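Local coordinates for protein GLB-12 (Caenorhabditis elegans, PDB 4BJA) that is a heme-binding globin that acts in redox signalling, is essential for reproduction in the worm and probably binds oxygen, at residues Lys35-Leu40 / Ser105-Ser110; Asn26-Ala31 / Lys193-Thr198; Tyr97-Gln102 / Gln118-Thr123. The protein carries 1 engineered substitution. All blocks are in the same frame, centred on the assembly; numbering follows the deposited sequence. Where two conformers were deposited one is given.

Overall arrangement
The three contacts lie in one all-helical globin domain. Contact 2 joins the first and last segments: 26-31 precedes all the others and 193-198 follows them. Contacts 1 and 3 therefore fall within the span it closes. They cross, in the order 35-40, 97-102, 105-110, 118-123, and both use helix 87-108. The centres of contacts 1 and 2 are about 12 Å apart, and each is about 14 Å from contact 3. Contacts 1 and 2 meet through the D36-K194 salt bridge and F195 packed on L40 and L107. M106 on L119 links contacts 1 and 3. Contact 3 reaches the heme pocket; the other two join helices 34-46 and 27-30 to helices 87-108 and 185-214, respectively.

Contact 1. Residues Lys35-Leu40 / Ser105-Ser110; sequences KDRTLL and SMLGTS
R37 and G108 bring the two backbones close together. G108 CA lies 3.2 Å from R37 O, a CA-H...O contact with an angle of 122° at the hydrogen. The CA atoms of T38 and G108 are only 4.3 Å apart. A CB on G108 would run into R37 O, and the absence of a side chain lets the helices approach this closely.

The polar contacts flank this point. R37 NH1 is placed 3.0 Å from L107 O, in a hydrogen bond of 160°. L107 O sits at the edge of the guanidinium, in its plane. The position of NH1 is less sure, so the length and angle of this bond are doubtful. The bend at chi3 (-88°) appears to turn the guanidinium back toward this carbonyl. NH1 also forms a salt bridge with E111. A water lies 2.9 Å from T38 OG1 and gives a weak bond to G108 O.

The apolar contacts involve L107. R37 crosses it at about a right angle, with R37 CD 3.9 Å from L107 CB. Beyond this, L40 CD1 meets L107 CD1 at 4.2 Å.

In the globin fold this corresponds to helix A (34-46) meeting the end of helix E (87-108). R37 and L107 both pack on L113 of helix 113-126, and L107 also touches A116. T38 and L39 also touch Y183. D36 and L40 reach V191 of helix 185-214, and L40 also packs on W192.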
loop_
_atom_site.group_PDB
_atom_site.type_symbol
_atom_site.label_atom_id
_atom_site.label_comp_id
_atom_site.label_asym_id
_atom_site.label_seq_id
_atom_site.Cartn_x
_atom_site.Cartn_y
_atom_site.Cartn_z
ATOM N N LYS A 35 15.677 -8.872 -4.932
ATOM C CA LYS A 35 16.670 -8.220 -5.790
ATOM C C LYS A 35 16.512 -6.690 -5.796
ATOM O O LYS A 35 17.515 -5.948 -5.775
ATOM C CB LYS A 35 16.581 -8.751 -7.219
ATOM C CG LYS A 35 17.003 -10.237 -7.311
ATOM C CD LYS A 35 18.052 -10.501 -8.387
ATOM C CE LYS A 35 18.841 -11.784 -8.073
ATOM N NZ LYS A 35 17.925 -12.925 -7.739
ATOM N N ASP A 36 15.257 -6.239 -5.826
ATOM C CA ASP A 36 14.961 -4.792 -5.744
ATOM C C ASP A 36 15.526 -4.226 -4.445
ATOM O O ASP A 36 16.112 -3.133 -4.422
ATOM C CB ASP A 36 13.447 -4.513 -5.738
ATOM C CG ASP A 36 12.762 -4.879 -7.048
ATOM O OD1 ASP A 36 13.456 -5.049 -8.076
ATOM O OD2 ASP A 36 11.503 -4.986 -7.032
ATOM N N ARG A 37 15.273 -4.914 -3.343
ATOM C CA ARG A 37 15.695 -4.378 -2.040
ATOM C C ARG A 37 17.201 -4.337 -1.954
ATOM O O ARG A 37 17.755 -3.434 -1.351
ATOM C CB ARG A 37 15.079 -5.187 -0.871
ATOM C CG ARG A 37 13.537 -4.956 -0.805
ATOM C CD ARG A 37 12.875 -5.653 0.393
ATOM N NE ARG A 37 12.478 -7.034 0.091
ATOM C CZ ARG A 37 13.150 -8.141 0.338
ATOM N NH1 ARG A 37 14.375 -8.125 0.915
ATOM N NH2 ARG A 37 12.550 -9.308 -0.007
ATOM N N THR A 38 17.867 -5.355 -2.485
ATOM C CA THR A 38 19.346 -5.351 -2.490
ATOM C C THR A 38 19.844 -4.147 -3.311
ATOM O O THR A 38 20.795 -3.432 -2.912
ATOM C CB THR A 38 19.838 -6.643 -3.099
ATOM O OG1 THR A 38 19.466 -7.696 -2.196
ATOM C CG2 THR A 38 21.330 -6.649 -3.322
ATOM N N LEU A 39 19.224 -3.928 -4.467
ATOM C CA LEU A 39 19.585 -2.757 -5.302
ATOM C C LEU A 39 19.426 -1.457 -4.500
ATOM O O LEU A 39 20.319 -0.581 -4.550
ATOM C CB LEU A 39 18.735 -2.747 -6.584
ATOM C CG LEU A 39 18.886 -1.530 -7.512
ATOM C CD1 LEU A 39 18.252 -1.900 -8.790
ATOM C CD2 LEU A 39 18.167 -0.231 -6.990
ATOM N N LEU A 40 18.326 -1.328 -3.742
ATOM C CA LEU A 40 18.098 -0.087 -2.969
ATOM C C LEU A 40 19.243 0.125 -2.024
ATOM O O LEU A 40 19.791 1.232 -1.960
ATOM C CB LEU A 40 16.819 -0.139 -2.143
ATOM C CG LEU A 40 15.494 -0.081 -2.806
ATOM C CD1 LEU A 40 14.459 -0.295 -1.716
ATOM C CD2 LEU A 40 15.323 1.333 -3.370
ATOM N N SER A 105 18.753 -0.340 4.926
ATOM C CA SER A 105 19.475 -1.471 5.575
ATOM C C SER A 105 18.474 -2.585 5.945
ATOM O O SER A 105 18.737 -3.766 5.723
ATOM C CB SER A 105 20.209 -0.976 6.838
ATOM O OG SER A 105 20.916 -2.074 7.429
ATOM N N MET A 106 17.352 -2.212 6.536
ATOM C CA MET A 106 16.377 -3.224 6.941
ATOM C C MET A 106 15.860 -3.956 5.741
ATOM O O MET A 106 15.659 -5.177 5.807
ATOM C CB MET A 106 15.235 -2.647 7.771
ATOM C CG MET A 106 15.642 -2.348 9.259
ATOM S SD MET A 106 14.247 -1.890 10.242
ATOM C CE MET A 106 14.007 -0.255 9.680
ATOM N N LEU A 107 15.563 -3.227 4.653
ATOM C CA LEU A 107 15.000 -3.824 3.453
ATOM C C LEU A 107 16.025 -4.669 2.739
ATOM O O LEU A 107 15.733 -5.799 2.336
ATOM C CB LEU A 107 14.482 -2.742 2.491
ATOM C CG LEU A 107 13.225 -2.044 3.033
ATOM C CD1 LEU A 107 12.883 -0.860 2.102
ATOM C CD2 LEU A 107 12.004 -2.978 3.205
ATOM N N GLY A 108 17.238 -4.141 2.573
ATOM C CA GLY A 108 18.131 -4.698 1.590
ATOM C C GLY A 108 19.240 -5.521 2.199
ATOM O O GLY A 108 19.883 -6.266 1.487
ATOM N N THR A 109 19.484 -5.371 3.487
ATOM C CA THR A 109 20.545 -6.151 4.123
ATOM C C THR A 109 19.940 -7.218 5.008
ATOM O O THR A 109 20.191 -8.417 4.798
ATOM C CB THR A 109 21.487 -5.282 4.939
ATOM O OG1 THR A 109 22.216 -4.466 4.018
ATOM C CG2 THR A 109 22.442 -6.159 5.795
ATOM N N SER A 110 19.169 -6.801 5.993
ATOM C CA SER A 110 18.671 -7.792 6.945
ATOM C C SER A 110 17.349 -8.472 6.511
ATOM O O SER A 110 16.947 -9.448 7.131
ATOM C CB SER A 110 18.577 -7.159 8.324
ATOM O OG SER A 110 17.682 -6.052 8.342
HETATM O O HOH W 1 21.489 -8.580 -0.271
#

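Contact 2. Residues Asn26-Ala31 / Lys193-Thr198; sequences NPFDLA and KKFLNT
K194 NZ is held by two groups: A31 O at 2.8 Å and, through a salt bridge, the carboxylate of D36. The ammonium nitrogen approaches A31 O nearly along the C=O axis, at a C=O...N angle of 166°. The K194 chain is bent at chi3 (-53°), which brings CD and CE alongside the same carbonyl, with CE 3.2 Å from A31 O. The charge of D36 probably offsets that of K194 beside this carbonyl.

T198 faces the short helix 27-30. Its CG2 sits over one face of the F28 ring, 3.6 Å from the centroid, in a CH-pi contact offset toward the rim. The same methyl touches P27 CB at 3.8 Å. T198 OG1 turns back within its own helix to K194 O, which T198 N reaches from the other face of the carbonyl plane.

The contact sets a short helix ahead of the globin core against helix 185-214, the H helix of the fold. N26 is the N-cap of this short helix, its OD1 accepting from F28 N at 2.9 Å.

F195 CD1 meets F28 CE1 at 3.9 Å, at the edge of the F28 ring. F195 also stacks edge-to-face with W192. A31 CB lies 3.9 Å from T198 OG1. The second subunit also packs here: its L30 touches both A31 and T198.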
loop_
_atom_site.group_PDB
_atom_site.type_symbol
_atom_site.label_atom_id
_atom_site.label_comp_id
_atom_site.label_asym_id
_atom_site.label_seq_id
_atom_site.Cartn_x
_atom_site.Cartn_y
_atom_site.Cartn_z
ATOM N N ASN A 26 2.295 -6.427 3.694
ATOM C CA ASN A 26 3.325 -5.340 3.782
ATOM C C ASN A 26 3.684 -4.851 2.365
ATOM O O ASN A 26 4.176 -5.623 1.578
ATOM C CB ASN A 26 4.560 -6.022 4.404
ATOM C CG ASN A 26 5.710 -5.108 4.648
ATOM O OD1 ASN A 26 5.910 -4.086 3.963
ATOM N ND2 ASN A 26 6.538 -5.497 5.606
ATOM N N PRO A 27 3.461 -3.563 2.040
ATOM C CA PRO A 27 3.643 -3.148 0.640
ATOM C C PRO A 27 5.100 -3.130 0.242
ATOM O O PRO A 27 5.396 -3.176 -0.928
ATOM C CB PRO A 27 3.035 -1.739 0.590
ATOM C CG PRO A 27 3.178 -1.236 2.023
ATOM C CD PRO A 27 2.908 -2.492 2.875
ATOM N N PHE A 28 6.011 -3.090 1.217
ATOM C CA PHE A 28 7.417 -3.148 0.885
ATOM C C PHE A 28 7.803 -4.546 0.448
ATOM O O PHE A 28 8.814 -4.742 -0.221
ATOM C CB PHE A 28 8.294 -2.677 2.068
ATOM C CG PHE A 28 8.142 -1.243 2.362
ATOM C CD1 PHE A 28 8.801 -0.318 1.556
ATOM C CD2 PHE A 28 7.303 -0.800 3.383
ATOM C CE1 PHE A 28 8.626 1.053 1.792
ATOM C CE2 PHE A 28 7.117 0.562 3.631
ATOM C CZ PHE A 28 7.800 1.490 2.813
ATOM N N ASP A 29 7.028 -5.542 0.857
ATOM C CA ASP A 29 7.280 -6.863 0.319
ATOM C C ASP A 29 6.572 -7.062 -0.997
ATOM O O ASP A 29 7.033 -7.855 -1.803
ATOM C CB ASP A 29 6.888 -7.939 1.349
ATOM C CG ASP A 29 7.348 -9.342 0.926
ATOM O OD1 ASP A 29 8.358 -9.487 0.195
ATOM O OD2 ASP A 29 6.657 -10.313 1.302
ATOM N N LEU A 30 5.454 -6.376 -1.225
ATOM C CA LEU A 30 4.694 -6.538 -2.469
ATOM C C LEU A 30 5.224 -5.744 -3.660
ATOM O O LEU A 30 5.246 -6.236 -4.800
ATOM C CB LEU A 30 3.226 -6.183 -2.218
ATOM C CG LEU A 30 2.571 -6.986 -1.087
ATOM C CD1 LEU A 30 1.122 -6.536 -0.969
ATOM C CD2 LEU A 30 2.669 -8.506 -1.305
ATOM N N ALA A 31 5.698 -4.534 -3.385
ATOM C CA ALA A 31 6.200 -3.635 -4.443
ATOM C C ALA A 31 7.646 -3.900 -4.788
ATOM O O ALA A 31 8.114 -3.492 -5.877
ATOM C CB ALA A 31 6.004 -2.171 -4.005
ATOM N N LYS A 193 11.728 4.660 -7.537
ATOM C CA LYS A 193 10.363 5.223 -7.596
ATOM C C LYS A 193 9.352 4.357 -6.837
ATOM O O LYS A 193 8.527 4.893 -6.119
ATOM C CB LYS A 193 9.901 5.507 -9.021
ATOM C CG LYS A 193 10.650 6.714 -9.618
ATOM C CD LYS A 193 10.166 7.003 -11.039
ATOM C CE LYS A 193 10.908 8.188 -11.651
ATOM N NZ LYS A 193 10.591 8.337 -13.150
ATOM N N LYS A 194 9.410 3.025 -7.020
ATOM C CA LYS A 194 8.467 2.164 -6.269
ATOM C C LYS A 194 8.663 2.301 -4.774
ATOM O O LYS A 194 7.691 2.424 -4.025
ATOM C CB LYS A 194 8.604 0.710 -6.679
ATOM C CG LYS A 194 8.072 0.490 -8.089
ATOM C CD LYS A 194 8.065 -1.034 -8.422
ATOM C CE LYS A 194 9.415 -1.734 -8.198
ATOM N NZ LYS A 194 9.335 -3.254 -8.404
ATOM N N PHE A 195 9.934 2.312 -4.352
ATOM C CA PHE A 195 10.267 2.428 -2.975
ATOM C C PHE A 195 9.764 3.760 -2.399
ATOM O O PHE A 195 9.054 3.808 -1.373
ATOM C CB PHE A 195 11.813 2.273 -2.797
ATOM C CG PHE A 195 12.315 2.647 -1.428
ATOM C CD1 PHE A 195 11.809 2.022 -0.275
ATOM C CD2 PHE A 195 13.291 3.648 -1.281
ATOM C CE1 PHE A 195 12.248 2.371 1.013
ATOM C CE2 PHE A 195 13.723 4.013 0.011
ATOM C CZ PHE A 195 13.214 3.363 1.162
ATOM N N LEU A 196 10.155 4.859 -3.033
ATOM C CA LEU A 196 9.839 6.174 -2.466
ATOM C C LEU A 196 8.321 6.444 -2.500
ATOM O O LEU A 196 7.772 7.082 -1.577
ATOM C CB LEU A 196 10.645 7.241 -3.194
ATOM C CG LEU A 196 12.141 7.212 -2.858
ATOM C CD1 LEU A 196 12.820 8.240 -3.709
ATOM C CD2 LEU A 196 12.401 7.523 -1.409
ATOM N N ASN A 197 7.633 5.967 -3.545
ATOM C CA ASN A 197 6.174 6.061 -3.575
ATOM C C ASN A 197 5.488 5.255 -2.474
ATOM O O ASN A 197 4.476 5.674 -1.928
ATOM C CB ASN A 197 5.636 5.701 -4.969
ATOM C CG ASN A 197 5.861 6.876 -5.943
ATOM O OD1 ASN A 197 5.551 8.010 -5.592
ATOM N ND2 ASN A 197 6.358 6.622 -7.116
ATOM N N THR A 198 6.077 4.122 -2.135
ATOM C CA THR A 198 5.541 3.326 -1.027
ATOM C C THR A 198 5.806 4.041 0.310
ATOM O O THR A 198 4.959 3.997 1.199
ATOM C CB THR A 198 6.137 1.894 -1.023
ATOM O OG1 THR A 198 5.839 1.295 -2.299
ATOM C CG2 THR A 198 5.523 1.049 0.071
#

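Contact 3. Residues Tyr97-Gln102 / Gln118-Thr123; sequences YEFMEQ and QLVRKT. With HEM (protoporphyrin IX containing Fe), chain B; SO4 (sulfate ion), chain C.
The E and F helices of the globin fold, helices 87-108 and 113-126, border the heme pocket here. F99 and L119 are the closest pair of CA atoms, 8.1 Å apart. The short helical segments run nearly antiparallel, at 155°, with axes 11.1 Å apart.

F99 fills the space between them. CG lies anti to the backbone N (chi1 167°), and the ring reaches across toward the other helix. L119 CG meets F99 CD2 at 4.0 Å, and V120 CG2 meets F99 CZ at the same distance. T123 OG1 comes to the ring edge, 3.5 Å from F99 CE2. This hydroxyl donates to L119 O at 2.7 Å, which turns it back onto its own helix.

Over one face of the F99 ring lies the heme methyl CMB, 3.6 Å from CE1. T123 CG2 approaches heme O2A at 3.8 Å. With an alanine here in place of F99, the heme methyl CMB would probably lose the ring it lies over, and a gap would open beside L119, V120 and T123.

R121 takes no part across the contact; its NE and NH2 bind a sulfate, probably from the crystallisation liquor, which R125 also holds.

T123 O accepts from H127, an axial ligand of the heme iron. M203 of helix 185-214 packs on V120 and T123. F28 of helix 27-30 also touches V120. L119 touches M106, and V120 touches L103, both on helix 87-108.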
loop_
_atom_site.group_PDB
_atom_site.type_symbol
_atom_site.label_atom_id
_atom_site.label_comp_id
_atom_site.label_asym_id
_atom_site.label_seq_id
_atom_site.Cartn_x
_atom_site.Cartn_y
_atom_site.Cartn_z
ATOM N N TYR A 97 17.982 11.529 6.886
ATOM C CA TYR A 97 19.097 10.685 6.487
ATOM C C TYR A 97 19.127 9.357 7.296
ATOM O O TYR A 97 19.247 8.262 6.705
ATOM C CB TYR A 97 20.431 11.446 6.619
ATOM C CG TYR A 97 21.587 10.489 6.656
ATOM C CD1 TYR A 97 22.046 9.869 5.488
ATOM C CD2 TYR A 97 22.189 10.152 7.879
ATOM C CE1 TYR A 97 23.087 8.902 5.537
ATOM C CE2 TYR A 97 23.233 9.215 7.917
ATOM C CZ TYR A 97 23.660 8.601 6.747
ATOM O OH TYR A 97 24.684 7.669 6.785
ATOM N N GLU A 98 18.989 9.453 8.617
ATOM C CA GLU A 98 19.031 8.230 9.482
ATOM C C GLU A 98 17.875 7.294 9.150
ATOM O O GLU A 98 18.036 6.065 9.155
ATOM C CB GLU A 98 18.978 8.592 10.967
ATOM C CG GLU A 98 20.229 9.325 11.471
ATOM C CD GLU A 98 20.078 9.855 12.891
ATOM O OE1 GLU A 98 18.937 10.177 13.320
ATOM O OE2 GLU A 98 21.122 9.979 13.577
ATOM N N PHE A 99 16.715 7.872 8.876
ATOM C CA PHE A 99 15.524 7.086 8.497
ATOM C C PHE A 99 15.780 6.330 7.207
ATOM O O PHE A 99 15.443 5.141 7.131
ATOM C CB PHE A 99 14.351 8.061 8.352
ATOM C CG PHE A 99 13.127 7.504 7.680
ATOM C CD1 PHE A 99 12.966 7.573 6.292
ATOM C CD2 PHE A 99 12.077 7.011 8.459
ATOM C CE1 PHE A 99 11.802 7.109 5.691
ATOM C CE2 PHE A 99 10.896 6.579 7.865
ATOM C CZ PHE A 99 10.765 6.603 6.476
ATOM N N MET A 100 16.355 6.987 6.192
ATOM C CA MET A 100 16.669 6.302 4.934
ATOM C C MET A 100 17.781 5.256 5.085
ATOM O O MET A 100 17.747 4.213 4.456
ATOM C CB MET A 100 17.020 7.332 3.844
ATOM C CG MET A 100 15.789 8.173 3.449
ATOM S SD MET A 100 14.559 7.142 2.634
ATOM C CE MET A 100 15.743 6.036 1.844
ATOM N N GLU A 101 18.767 5.555 5.927
ATOM C CA GLU A 101 19.871 4.642 6.201
ATOM C C GLU A 101 19.295 3.351 6.814
ATOM O O GLU A 101 19.605 2.238 6.400
ATOM C CB GLU A 101 20.835 5.282 7.196
ATOM C CG GLU A 101 21.914 4.340 7.733
ATOM C CD GLU A 101 22.847 3.738 6.662
ATOM O OE1 GLU A 101 22.890 4.156 5.466
ATOM O OE2 GLU A 101 23.602 2.813 7.040
ATOM N N GLN A 102 18.453 3.526 7.808
ATOM C CA GLN A 102 17.909 2.365 8.546
ATOM C C GLN A 102 16.964 1.595 7.648
ATOM O O GLN A 102 16.958 0.333 7.614
ATOM C CB GLN A 102 17.057 2.868 9.687
ATOM C CG GLN A 102 17.684 3.513 10.872
ATOM C CD GLN A 102 16.550 3.918 11.833
ATOM O OE1 GLN A 102 16.092 5.074 11.848
ATOM N NE2 GLN A 102 16.017 2.928 12.546
ATOM N N GLN A 118 7.133 -1.083 9.928
ATOM C CA GLN A 118 6.825 -0.462 11.219
ATOM C C GLN A 118 7.465 0.939 11.351
ATOM O O GLN A 118 6.836 1.860 11.884
ATOM C CB GLN A 118 7.329 -1.311 12.378
ATOM C CG GLN A 118 6.461 -2.579 12.625
ATOM C CD GLN A 118 7.127 -3.516 13.636
ATOM O OE1 GLN A 118 8.334 -3.436 13.874
ATOM N NE2 GLN A 118 6.349 -4.401 14.219
ATOM N N LEU A 119 8.711 1.054 10.913
ATOM C CA LEU A 119 9.454 2.344 10.936
ATOM C C LEU A 119 8.686 3.392 10.142
ATOM O O LEU A 119 8.466 4.526 10.618
ATOM C CB LEU A 119 10.877 2.161 10.397
ATOM C CG LEU A 119 11.676 3.491 10.223
ATOM C CD1 LEU A 119 11.865 4.231 11.547
ATOM C CD2 LEU A 119 13.028 3.232 9.589
ATOM N N VAL A 120 8.239 3.015 8.962
ATOM C CA VAL A 120 7.572 4.031 8.111
ATOM C C VAL A 120 6.232 4.458 8.719
ATOM O O VAL A 120 5.930 5.649 8.812
ATOM C CB VAL A 120 7.398 3.512 6.681
ATOM C CG1 VAL A 120 6.606 4.521 5.844
ATOM C CG2 VAL A 120 8.748 3.177 6.040
ATOM N N ARG A 121 5.436 3.506 9.206
ATOM C CA ARG A 121 4.157 3.874 9.775
ATOM C C ARG A 121 4.327 4.645 11.095
ATOM O O ARG A 121 3.571 5.570 11.346
ATOM C CB ARG A 121 3.271 2.631 9.896
ATOM C CG ARG A 121 2.913 2.113 8.495
ATOM C CD ARG A 121 1.724 1.226 8.436
ATOM N NE ARG A 121 0.476 1.852 8.853
ATOM C CZ ARG A 121 -0.539 2.195 8.050
ATOM N NH1 ARG A 121 -0.481 2.077 6.719
ATOM N NH2 ARG A 121 -1.634 2.673 8.609
ATOM N N LYS A 122 5.326 4.307 11.903
ATOM C CA LYS A 122 5.566 4.981 13.178
ATOM C C LYS A 122 5.957 6.427 12.907
ATOM O O LYS A 122 5.579 7.352 13.666
ATOM C CB LYS A 122 6.709 4.302 13.975
ATOM C CG LYS A 122 6.982 5.038 15.279
ATOM C CD LYS A 122 7.939 4.301 16.190
ATOM C CE LYS A 122 8.105 5.085 17.534
ATOM N NZ LYS A 122 8.941 4.357 18.497
ATOM N N THR A 123 6.739 6.601 11.849
ATOM C CA THR A 123 7.219 7.958 11.482
ATOM C C THR A 123 6.035 8.773 10.993
ATOM O O THR A 123 5.874 9.945 11.366
ATOM C CB THR A 123 8.352 7.842 10.453
ATOM O OG1 THR A 123 9.407 7.052 11.018
ATOM C CG2 THR A 123 8.955 9.208 10.050
HETATM C CHA HEM B . 10.665 14.725 12.666
HETATM C CHB HEM B . 11.306 11.968 8.737
HETATM C CHC HEM B . 8.466 14.908 6.206
HETATM C CHD HEM B . 8.490 18.037 9.866
HETATM C C1A HEM B . 11.023 13.717 11.838
HETATM C C2A HEM B . 11.739 12.518 12.235
HETATM C C3A HEM B . 11.901 11.778 11.124
HETATM C C4A HEM B . 11.308 12.485 10.011
HETATM C CMA HEM B . 12.612 10.406 10.968
HETATM C CAA HEM B . 12.184 12.195 13.699
HETATM C CBA HEM B . 11.503 10.920 14.221
HETATM C CGA HEM B . 10.061 11.170 14.235
HETATM O O1A HEM B . 9.643 12.240 14.762
HETATM O O2A HEM B . 9.351 10.300 13.665
HETATM C C1B HEM B . 10.532 12.518 7.758
HETATM C C2B HEM B . 10.262 11.896 6.467
HETATM C C3B HEM B . 9.485 12.692 5.788
HETATM C C4B HEM B . 9.236 13.859 6.596
HETATM C CMB HEM B . 10.792 10.524 6.022
HETATM C CAB HEM B . 8.931 12.375 4.374
HETATM C CBB HEM B . 8.526 13.357 3.607
HETATM C C1C HEM B . 8.215 15.993 6.974
HETATM C C2C HEM B . 7.436 17.136 6.568
HETATM C C3C HEM B . 7.429 17.996 7.572
HETATM C C4C HEM B . 8.235 17.455 8.644
HETATM C CMC HEM B . 6.714 17.269 5.206
HETATM C CAC HEM B . 6.703 19.361 7.548
HETATM C CBC HEM B . 6.339 19.869 8.712
HETATM C C1D HEM B . 9.137 17.470 10.905
HETATM C C2D HEM B . 9.518 18.154 12.104
HETATM C C3D HEM B . 10.180 17.127 12.966
HETATM C C4D HEM B . 10.138 15.907 12.211
HETATM C CMD HEM B . 9.308 19.640 12.476
HETATM C CAD HEM B . 10.808 17.344 14.355
HETATM C CBD HEM B . 12.327 17.430 14.137
HETATM C CGD HEM B . 12.809 18.676 13.398
HETATM O O1D HEM B . 12.124 19.721 13.370
HETATM O O2D HEM B . 13.917 18.614 12.848
HETATM N NA HEM B . 10.780 13.680 10.460
HETATM N NB HEM B . 9.883 13.748 7.822
HETATM N NC HEM B . 8.684 16.234 8.248
HETATM N ND HEM B . 9.533 16.131 10.996
HETATM FE FE HEM B . 9.745 14.951 9.400
HETATM S S SO4 C . -0.815 1.906 12.007
HETATM O O1 SO4 C . -2.104 2.105 11.334
HETATM O O2 SO4 C . 0.012 3.052 11.666
HETATM O O3 SO4 C . -1.017 1.822 13.440
HETATM O O4 SO4 C . -0.152 0.670 11.557
#